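Local coordinates for protein putative methylase (Clostridium difficile, PDB 3LDU) that probably methylates guanine bases of ribosomal RNA and holds a GTP molecule in this crystal, at residues A[177-182]-A[363-368]; A[185-190]-A[370-375]. One frame throughout, in Å; residues are numbered along the deposited sequence.

In the fold
Both contacts lie in the methyltransferase domain and share helix 181-189, which meets the hairpin of strands 359-365 and 368-375 at the end of the mixed sheet. Contact 1 uses the lead-in to the helix and the hairpin turn. It is small, partly buried and polar, with one weak hydrogen bond beside the GTP phosphates. Contact 2 uses the later turns of the helix and the second strand. It is more deeply buried and mainly apolar, with a water bridge at one end. The two join through packing: Leu187 touches Ile179, and Leu363 touches both Leu187 and Phe372. Thus contact 2 forms the core and contact 1 its more open continuation.

Contact 1: A[177-182]-A[363-368]; sequences APIRET and LYNGML. With GTP (guanosine-5'-triphosphate), chain B.
Asn365 reaches across to the backbone at Ile179 and Arg180. Asn365 OD1 accepts a weak hydrogen bond from Arg180 N, at 3.3 Å and nearly straight (163°). Asn365 OD1 also lies 3.8 Å from Ile179 CG1, and Asn365 ND2 is 4.0 Å from that carbon. The side chains of Ile179 and Asn365 cross at about a right angle. This is the close-packed part. Ile179 is buried, and its CG1, anti to the backbone N (chi1 -175°), extends beside the amide while CG2 points to the phosphates. Ile179 N donates a hydrogen bond to GTP O2G at 2.7 Å, bent to 136°. Successive backbone amides therefore serve the γ-phosphate and the Asn365 amide. The arrangement joins the N-terminal end of helix 181-189, where Arg180 is the N-cap residue, to a β-hairpin in a Rossmann-like methyltransferase fold. A type II' turn from Asn365 to Leu368 links the hairpin strands, with Leu368 N bonded to Asn365 O at 3.2 Å. GTP is also held by Ser206, Thr208 and Asp264. The outer side is looser. The side chain of Arg180 comes near Asn365 OD1 through CB, at 4.0 Å, and then runs extended to a salt bridge with Glu60. Gly366 and selenomethionine Met367, at the tip of the turn, lie on the outer surface of the molecule.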
ATOM      1  N   ALA A 177     -13.452  11.244  -1.642  1.00 68.99           N
ATOM      2  CA  ALA A 177     -12.219  10.803  -2.286  1.00 63.67           C
ATOM      3  C   ALA A 177     -11.149  10.468  -1.248  1.00 55.57           C
ATOM      4  O   ALA A 177     -10.282  11.286  -0.946  1.00 55.22           O
ATOM      5  CB  ALA A 177     -11.715  11.866  -3.255  1.00 58.28           C
ATOM      6  N   PRO A 178     -11.204   9.246  -0.706  1.00 50.06           N
ATOM      7  CA  PRO A 178     -10.333   8.882   0.412  1.00 45.77           C
ATOM      8  C   PRO A 178      -8.912   8.678  -0.082  1.00 40.88           C
ATOM      9  O   PRO A 178      -8.724   8.180  -1.194  1.00 39.46           O
ATOM     10  CB  PRO A 178     -10.915   7.537   0.887  1.00 47.49           C
ATOM     11  CG  PRO A 178     -12.246   7.394   0.166  1.00 53.20           C
ATOM     12  CD  PRO A 178     -12.045   8.117  -1.126  1.00 50.99           C
ATOM     13  N   ILE A 179      -7.932   9.068   0.724  1.00 30.54           N
ATOM     14  CA  ILE A 179      -6.541   8.748   0.444  1.00 23.68           C
ATOM     15  C   ILE A 179      -6.381   7.226   0.432  1.00 21.39           C
ATOM     16  O   ILE A 179      -7.083   6.522   1.142  1.00 20.45           O
ATOM     17  CB  ILE A 179      -5.615   9.389   1.504  1.00 25.81           C
ATOM     18  CG1 ILE A 179      -4.145   9.181   1.159  1.00 27.61           C
ATOM     19  CG2 ILE A 179      -5.906   8.850   2.908  1.00 24.90           C
ATOM     20  CD1 ILE A 179      -3.229  10.006   2.056  1.00 29.62           C
ATOM     21  N   ARG A 180      -5.471   6.720  -0.388  1.00 20.37           N
ATOM     22  CA  ARG A 180      -5.241   5.274  -0.440  1.00 21.07           C
ATOM     23  C   ARG A 180      -4.667   4.774   0.892  1.00 22.78           C
ATOM     24  O   ARG A 180      -3.823   5.450   1.489  1.00 21.29           O
ATOM     25  CB  ARG A 180      -4.260   4.981  -1.576  1.00 27.23           C
ATOM     26  CG  ARG A 180      -4.285   3.564  -2.064  1.00 36.77           C
ATOM     27  CD  ARG A 180      -3.421   3.453  -3.310  1.00 39.92           C
ATOM     28  NE  ARG A 180      -3.577   2.168  -3.984  1.00 42.68           N
ATOM     29  CZ  ARG A 180      -4.323   1.977  -5.071  1.00 49.49           C
ATOM     30  NH1 ARG A 180      -4.993   2.989  -5.616  1.00 43.68           N
ATOM     31  NH2 ARG A 180      -4.396   0.767  -5.614  1.00 48.41           N
ATOM     32  N   GLU A 181      -5.117   3.605   1.359  1.00 19.63           N
ATOM     33  CA  GLU A 181      -4.677   3.070   2.660  1.00 19.96           C
ATOM     34  C   GLU A 181      -3.151   2.878   2.751  1.00 20.07           C
ATOM     35  O   GLU A 181      -2.534   3.117   3.800  1.00 17.21           O
ATOM     36  CB  GLU A 181      -5.389   1.745   2.977  1.00 22.75           C
ATOM     37  CG  GLU A 181      -6.894   1.861   3.200  1.00 22.87           C
ATOM     38  CD  GLU A 181      -7.721   1.731   1.924  1.00 31.69           C
ATOM     39  OE1 GLU A 181      -7.249   2.134   0.833  1.00 29.39           O
ATOM     40  OE2 GLU A 181      -8.861   1.221   2.021  1.00 35.38           O
ATOM     41  N   THR A 182      -2.545   2.400   1.665  1.00 21.02           N
ATOM     42  CA  THR A 182      -1.098   2.165   1.640  1.00 18.15           C
ATOM     43  C   THR A 182      -0.329   3.486   1.739  1.00 20.61           C
ATOM     44  O   THR A 182       0.670   3.588   2.451  1.00 19.83           O
ATOM     45  CB  THR A 182      -0.677   1.469   0.351  1.00 19.72           C
ATOM     46  OG1 THR A 182      -1.306   2.117  -0.759  1.00 21.26           O
ATOM     47  CG2 THR A 182      -1.114  -0.007   0.395  1.00 19.24           C
ATOM     48  N   LEU A 363       5.132  12.240  -3.785  1.00 30.23           N
ATOM     49  CA  LEU A 363       4.380  11.001  -3.587  1.00 30.07           C
ATOM     50  C   LEU A 363       3.205  10.935  -4.559  1.00 51.56           C
ATOM     51  O   LEU A 363       3.005  11.852  -5.354  1.00 56.99           O
ATOM     52  CB  LEU A 363       3.876  10.900  -2.150  1.00 27.08           C
ATOM     53  CG  LEU A 363       4.932  10.834  -1.046  1.00 28.63           C
ATOM     54  CD1 LEU A 363       4.283  10.992   0.320  1.00 28.65           C
ATOM     55  CD2 LEU A 363       5.669   9.507  -1.131  1.00 35.12           C
ATOM     56  N   TYR A 364       2.428   9.857  -4.497  1.00 66.21           N
ATOM     57  CA  TYR A 364       1.346   9.659  -5.463  1.00 77.58           C
ATOM     58  C   TYR A 364       0.059   9.025  -4.929  1.00 83.09           C
ATOM     59  O   TYR A 364       0.084   7.938  -4.351  1.00 88.00           O
ATOM     60  CB  TYR A 364       1.840   8.819  -6.647  1.00 79.16           C
ATOM     61  CG  TYR A 364       2.633   9.594  -7.666  1.00 88.68           C
ATOM     62  CD1 TYR A 364       3.786   9.064  -8.224  1.00 92.38           C
ATOM     63  CD2 TYR A 364       2.231  10.860  -8.067  1.00 93.74           C
ATOM     64  CE1 TYR A 364       4.514   9.771  -9.158  1.00 96.78           C
ATOM     65  CE2 TYR A 364       2.952  11.575  -8.998  1.00 97.30           C
ATOM     66  CZ  TYR A 364       4.093  11.026  -9.540  1.00 99.40           C
ATOM     67  OH  TYR A 364       4.815  11.734 -10.469  1.00103.37           O
ATOM     68  N   ASN A 365      -1.062   9.718  -5.133  1.00 81.00           N
ATOM     69  CA  ASN A 365      -2.367   9.063  -5.193  1.00 79.83           C
ATOM     70  C   ASN A 365      -2.629   8.750  -6.668  1.00 85.62           C
ATOM     71  O   ASN A 365      -3.630   9.194  -7.234  1.00 93.40           O
ATOM     72  CB  ASN A 365      -3.490   9.964  -4.658  1.00 74.05           C
ATOM     73  CG  ASN A 365      -3.715   9.831  -3.146  1.00 64.03           C
ATOM     74  OD1 ASN A 365      -4.316   8.856  -2.656  1.00 36.67           O
ATOM     75  ND2 ASN A 365      -3.271  10.841  -2.402  1.00 66.20           N
ATOM     76  N   GLY A 366      -1.710   8.017  -7.293  1.00 77.64           N
ATOM     77  CA  GLY A 366      -1.824   7.664  -8.699  1.00 76.06           C
ATOM     78  C   GLY A 366      -2.058   8.847  -9.625  1.00 81.85           C
ATOM     79  O   GLY A 366      -1.119   9.550 -10.006  1.00 82.17           O
HETATM   80  N   MSE A 367      -3.321   9.067  -9.982  1.00 82.78           N
HETATM   81  CA  MSE A 367      -3.706  10.126 -10.914  1.00 83.60           C
HETATM   82  C   MSE A 367      -3.347  11.526 -10.405  1.00 79.02           C
HETATM   83  O   MSE A 367      -3.448  12.511 -11.139  1.00 80.12           O
HETATM   84  CB  MSE A 367      -5.209  10.049 -11.208  1.00 87.38           C
HETATM   85  CG  MSE A 367      -5.659  10.896 -12.391  1.00 90.76           C
HETATM   86 SE   MSE A 367      -4.990  10.222 -14.099  0.90134.49          SE
HETATM   87  CE  MSE A 367      -5.345  11.789 -15.200  1.00 75.83           C
ATOM     88  N   LEU A 368      -2.928  11.607  -9.146  1.00 70.33           N
ATOM     89  CA  LEU A 368      -2.591  12.887  -8.540  1.00 63.41           C
ATOM     90  C   LEU A 368      -1.117  12.944  -8.170  1.00 57.56           C
ATOM     91  O   LEU A 368      -0.574  12.003  -7.590  1.00 55.38           O
ATOM     92  CB  LEU A 368      -3.446  13.123  -7.294  1.00 66.62           C
ATOM     93  CG  LEU A 368      -4.958  13.083  -7.524  1.00 67.41           C
ATOM     94  CD1 LEU A 368      -5.713  13.258  -6.220  1.00 65.95           C
ATOM     95  CD2 LEU A 368      -5.362  14.149  -8.531  1.00 66.17           C
TER
HETATM   96  PG  GTP B 383      -9.409  10.329   3.948  0.70 67.03           P
HETATM   97  O1G GTP B 383      -8.899  10.495   5.364  0.70 70.63           O
HETATM   98  O2G GTP B 383      -8.657   9.199   3.301  0.70 65.55           O
HETATM   99  O3G GTP B 383     -10.875   9.964   3.936  0.70 62.43           O
HETATM  100  O3B GTP B 383      -9.157  11.719   3.154  0.70 73.72           O
HETATM  101  PB  GTP B 383     -10.407  12.671   2.775  0.70 99.85           P
HETATM  102  O1B GTP B 383     -10.769  12.404   1.334  0.70 98.87           O
HETATM  103  O2B GTP B 383     -11.598  12.381   3.649  0.70102.45           O
HETATM  104  O3A GTP B 383      -9.975  14.223   2.910  0.70 44.75           O
HETATM  105  PA  GTP B 383     -10.425  15.189   1.689  0.70 39.98           P
HETATM  106  O1A GTP B 383     -11.875  14.901   1.363  0.70 59.58           O
HETATM  107  O2A GTP B 383      -9.565  14.949   0.470  0.70 55.74           O
HETATM  108  O5' GTP B 383     -10.338  16.711   2.191  0.90 50.49           O
HETATM  109  C5' GTP B 383     -10.051  16.896   3.541  0.90 48.50           C
HETATM  110  C4' GTP B 383     -11.369  16.942   4.304  0.90 43.60           C
HETATM  111  O4' GTP B 383     -11.366  18.170   4.976  0.90 43.80           O
HETATM  112  C3' GTP B 383     -12.660  16.921   3.481  0.90 34.80           C
HETATM  113  O3' GTP B 383     -13.422  15.814   3.908  0.90 32.86           O
HETATM  114  C2' GTP B 383     -13.405  18.208   3.826  0.90 35.36           C
HETATM  115  O2' GTP B 383     -14.752  17.987   4.195  0.90 33.59           O
HETATM  116  C1' GTP B 383     -12.679  18.662   5.068  0.90 36.80           C
HETATM  117  N9  GTP B 383     -12.566  20.112   5.262  0.90 29.38           N
HETATM  118  C8  GTP B 383     -12.546  21.150   4.368  0.90 30.85           C
HETATM  119  N7  GTP B 383     -12.400  22.298   5.083  0.90 34.27           N
HETATM  120  C5  GTP B 383     -12.337  21.991   6.405  0.90 33.33           C
HETATM  121  C6  GTP B 383     -12.194  22.759   7.555  0.90 38.65           C
HETATM  122  O6  GTP B 383     -12.099  23.995   7.498  0.90 36.72           O
HETATM  123  N1  GTP B 383     -12.160  22.110   8.772  0.90 34.03           N
HETATM  124  C2  GTP B 383     -12.263  20.733   8.853  0.90 32.61           C
HETATM  125  N2  GTP B 383     -12.209  20.159  10.044  0.90 30.66           N
HETATM  126  N3  GTP B 383     -12.416  19.955   7.709  0.90 25.23           N
HETATM  127  C4  GTP B 383     -12.441  20.606   6.518  0.90 33.81           C

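Contact 2: A[185-190]-A[370-375]; sequences AGLIYL and TNFFQY
The first torsion of Phe372 swings its ring off the strand, opposite the backbone N, toward Leu187 and Leu190 on the helix. Leu187 has an unusual pair of torsions, chi1 -97° and chi2 30°, well away from the staggered values. The first sets CG over the ring; the second turns CD1 along it. Leu187 CG sits over one face of Phe372, 3.9 Å from the centroid and 23° off the normal. This is a CH-pi contact, displaced toward the rim. The nearest ring atom is CE1, 3.6 Å from Leu187 CG. Leu187 CD1 lies alongside, 4.0 Å from Phe372 CD1.

Leu190 meets the other ortho and meta carbons of the ring. Its CD1 is 3.8 Å from Phe372 CD2, and its CB is equally near CE2. The approach is oblique, and the two side chains slide past each other in opposite directions. The polar end of the contact is bridged by water. The water donates to Leu190 O at 2.7 Å and accepts from Gln374 NE2 at 2.9 Å. It thus links the carbonyl at the end of the segment to an extended glutamine side chain. Gln374 OE1 has a weak hydrogen bond to Arg361.

Helix 181-189 here packs on one face of the methyltransferase sheet. Leu187 also touches Ile343, while Ile188 turns to helix 208-217. Strand 368-375 runs antiparallel between strands 339-344 and 359-365, bonded to both.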
ATOM      1  N   ALA A 185      -0.584   4.736   5.371  1.00 18.05           N
ATOM      2  CA  ALA A 185       0.390   4.090   6.247  1.00 16.36           C
ATOM      3  C   ALA A 185       1.787   4.650   6.024  1.00 19.20           C
ATOM      4  O   ALA A 185       2.547   4.836   6.973  1.00 18.52           O
ATOM      5  CB  ALA A 185       0.382   2.562   6.020  1.00 15.90           C
ATOM      6  N   GLY A 186       2.133   4.912   4.769  1.00 18.21           N
ATOM      7  CA  GLY A 186       3.447   5.457   4.461  1.00 20.41           C
ATOM      8  C   GLY A 186       3.640   6.841   5.071  1.00 19.18           C
ATOM      9  O   GLY A 186       4.727   7.177   5.525  1.00 20.79           O
ATOM     10  N   LEU A 187       2.584   7.639   5.067  1.00 19.59           N
ATOM     11  CA  LEU A 187       2.645   8.958   5.699  1.00 19.39           C
ATOM     12  C   LEU A 187       2.992   8.814   7.184  1.00 17.96           C
ATOM     13  O   LEU A 187       3.874   9.498   7.682  1.00 21.50           O
ATOM     14  CB  LEU A 187       1.312   9.680   5.527  1.00 22.40           C
ATOM     15  CG  LEU A 187       1.111  10.687   4.396  1.00 37.11           C
ATOM     16  CD1 LEU A 187       1.933  10.400   3.137  1.00 25.99           C
ATOM     17  CD2 LEU A 187      -0.378  10.907   4.094  1.00 28.11           C
ATOM     18  N   ILE A 188       2.296   7.917   7.888  1.00 18.95           N
ATOM     19  CA  ILE A 188       2.589   7.705   9.298  1.00 21.61           C
ATOM     20  C   ILE A 188       4.058   7.317   9.509  1.00 23.44           C
ATOM     21  O   ILE A 188       4.740   7.832  10.399  1.00 22.80           O
ATOM     22  CB  ILE A 188       1.720   6.599   9.924  1.00 19.05           C
ATOM     23  CG1 ILE A 188       0.224   6.854   9.681  1.00 25.74           C
ATOM     24  CG2 ILE A 188       2.007   6.495  11.430  1.00 20.31           C
ATOM     25  CD1 ILE A 188      -0.232   8.226  10.125  1.00 29.62           C
ATOM     26  N   TYR A 189       4.520   6.373   8.692  1.00 18.95           N
ATOM     27  CA  TYR A 189       5.887   5.875   8.774  1.00 18.14           C
ATOM     28  C   TYR A 189       6.941   6.958   8.533  1.00 24.64           C
ATOM     29  O   TYR A 189       8.089   6.831   8.990  1.00 22.29           O
ATOM     30  CB  TYR A 189       6.075   4.770   7.736  1.00 18.53           C
ATOM     31  CG  TYR A 189       5.521   3.409   8.099  1.00 24.35           C
ATOM     32  CD1 TYR A 189       5.483   2.958   9.416  1.00 27.02           C
ATOM     33  CD2 TYR A 189       5.093   2.545   7.105  1.00 26.05           C
ATOM     34  CE1 TYR A 189       4.999   1.667   9.713  1.00 27.60           C
ATOM     35  CE2 TYR A 189       4.615   1.282   7.394  1.00 24.58           C
ATOM     36  CZ  TYR A 189       4.573   0.852   8.688  1.00 29.72           C
ATOM     37  OH  TYR A 189       4.095  -0.416   8.934  1.00 37.10           O
ATOM     38  N   LEU A 190       6.568   7.995   7.782  1.00 22.77           N
ATOM     39  CA  LEU A 190       7.481   9.105   7.502  1.00 22.98           C
ATOM     40  C   LEU A 190       7.590  10.080   8.669  1.00 25.89           C
ATOM     41  O   LEU A 190       8.394  11.000   8.632  1.00 26.67           O
ATOM     42  CB  LEU A 190       7.072   9.860   6.233  1.00 19.88           C
ATOM     43  CG  LEU A 190       7.395   9.150   4.920  1.00 24.39           C
ATOM     44  CD1 LEU A 190       6.594   9.701   3.747  1.00 22.62           C
ATOM     45  CD2 LEU A 190       8.889   9.213   4.634  1.00 31.08           C
ATOM     46  N   THR A 370       1.124  14.413  -5.700  1.00 42.55           N
ATOM     47  CA  THR A 370       1.064  15.077  -4.407  1.00 36.71           C
ATOM     48  C   THR A 370       2.455  15.236  -3.801  1.00 34.96           C
ATOM     49  O   THR A 370       3.390  14.509  -4.161  1.00 37.36           O
ATOM     50  CB  THR A 370       0.166  14.290  -3.434  1.00 37.44           C
ATOM     51  OG1 THR A 370       0.534  12.911  -3.467  1.00 46.65           O
ATOM     52  CG2 THR A 370      -1.289  14.398  -3.840  1.00 34.95           C
ATOM     53  N   ASN A 371       2.594  16.211  -2.905  1.00 28.99           N
ATOM     54  CA  ASN A 371       3.799  16.350  -2.089  1.00 25.92           C
ATOM     55  C   ASN A 371       3.449  16.244  -0.617  1.00 26.54           C
ATOM     56  O   ASN A 371       2.384  16.681  -0.203  1.00 26.59           O
ATOM     57  CB  ASN A 371       4.484  17.688  -2.342  1.00 31.07           C
ATOM     58  CG  ASN A 371       5.131  17.762  -3.702  1.00 42.82           C
ATOM     59  OD1 ASN A 371       6.160  17.127  -3.949  1.00 41.09           O
ATOM     60  ND2 ASN A 371       4.533  18.540  -4.598  1.00 41.31           N
ATOM     61  N   PHE A 372       4.339  15.651   0.168  1.00 22.26           N
ATOM     62  CA  PHE A 372       4.139  15.541   1.610  1.00 21.06           C
ATOM     63  C   PHE A 372       5.070  16.569   2.241  1.00 23.98           C
ATOM     64  O   PHE A 372       6.288  16.427   2.165  1.00 23.95           O
ATOM     65  CB  PHE A 372       4.516  14.131   2.065  1.00 19.46           C
ATOM     66  CG  PHE A 372       4.144  13.815   3.494  1.00 23.67           C
ATOM     67  CD1 PHE A 372       2.904  14.171   4.014  1.00 23.69           C
ATOM     68  CD2 PHE A 372       5.033  13.132   4.307  1.00 24.42           C
ATOM     69  CE1 PHE A 372       2.561  13.849   5.324  1.00 22.71           C
ATOM     70  CE2 PHE A 372       4.704  12.812   5.615  1.00 24.90           C
ATOM     71  CZ  PHE A 372       3.467  13.164   6.123  1.00 21.80           C
ATOM     72  N   PHE A 373       4.489  17.615   2.826  1.00 20.28           N
ATOM     73  CA  PHE A 373       5.248  18.697   3.460  1.00 21.79           C
ATOM     74  C   PHE A 373       5.395  18.429   4.955  1.00 22.64           C
ATOM     75  O   PHE A 373       4.406  18.322   5.671  1.00 23.39           O
ATOM     76  CB  PHE A 373       4.514  20.004   3.255  1.00 24.13           C
ATOM     77  CG  PHE A 373       4.386  20.413   1.821  1.00 24.67           C
ATOM     78  CD1 PHE A 373       5.384  21.157   1.211  1.00 28.86           C
ATOM     79  CD2 PHE A 373       3.268  20.062   1.086  1.00 22.43           C
ATOM     80  CE1 PHE A 373       5.270  21.545  -0.114  1.00 27.55           C
ATOM     81  CE2 PHE A 373       3.140  20.452  -0.238  1.00 26.99           C
ATOM     82  CZ  PHE A 373       4.144  21.196  -0.836  1.00 25.52           C
ATOM     83  N   GLN A 374       6.632  18.352   5.428  1.00 21.51           N
ATOM     84  CA  GLN A 374       6.899  17.879   6.784  1.00 19.97           C
ATOM     85  C   GLN A 374       7.402  19.036   7.632  1.00 25.94           C
ATOM     86  O   GLN A 374       8.351  19.713   7.249  1.00 25.78           O
ATOM     87  CB  GLN A 374       7.961  16.779   6.736  1.00 18.72           C
ATOM     88  CG  GLN A 374       7.525  15.626   5.856  1.00 20.17           C
ATOM     89  CD  GLN A 374       8.587  14.555   5.668  1.00 28.53           C
ATOM     90  OE1 GLN A 374       8.549  13.809   4.691  1.00 43.46           O
ATOM     91  NE2 GLN A 374       9.528  14.465   6.601  1.00 28.54           N
ATOM     92  N   TYR A 375       6.770  19.241   8.783  1.00 21.43           N
ATOM     93  CA  TYR A 375       7.119  20.341   9.687  1.00 23.59           C
ATOM     94  C   TYR A 375       7.323  19.837  11.113  1.00 26.05           C
ATOM     95  O   TYR A 375       6.481  20.082  11.981  1.00 28.66           O
ATOM     96  CB  TYR A 375       6.015  21.386   9.707  1.00 23.08           C
ATOM     97  CG  TYR A 375       5.741  22.081   8.400  1.00 25.61           C
ATOM     98  CD1 TYR A 375       6.343  23.301   8.103  1.00 25.13           C
ATOM     99  CD2 TYR A 375       4.864  21.534   7.465  1.00 23.52           C
ATOM    100  CE1 TYR A 375       6.082  23.956   6.909  1.00 27.26           C
ATOM    101  CE2 TYR A 375       4.600  22.179   6.261  1.00 23.86           C
ATOM    102  CZ  TYR A 375       5.215  23.391   5.987  1.00 28.72           C
ATOM    103  OH  TYR A 375       4.961  24.042   4.799  1.00 30.11           O
TER
HETATM  104  O   HOH W   1      10.611  11.798   7.223  1.00 40.40           O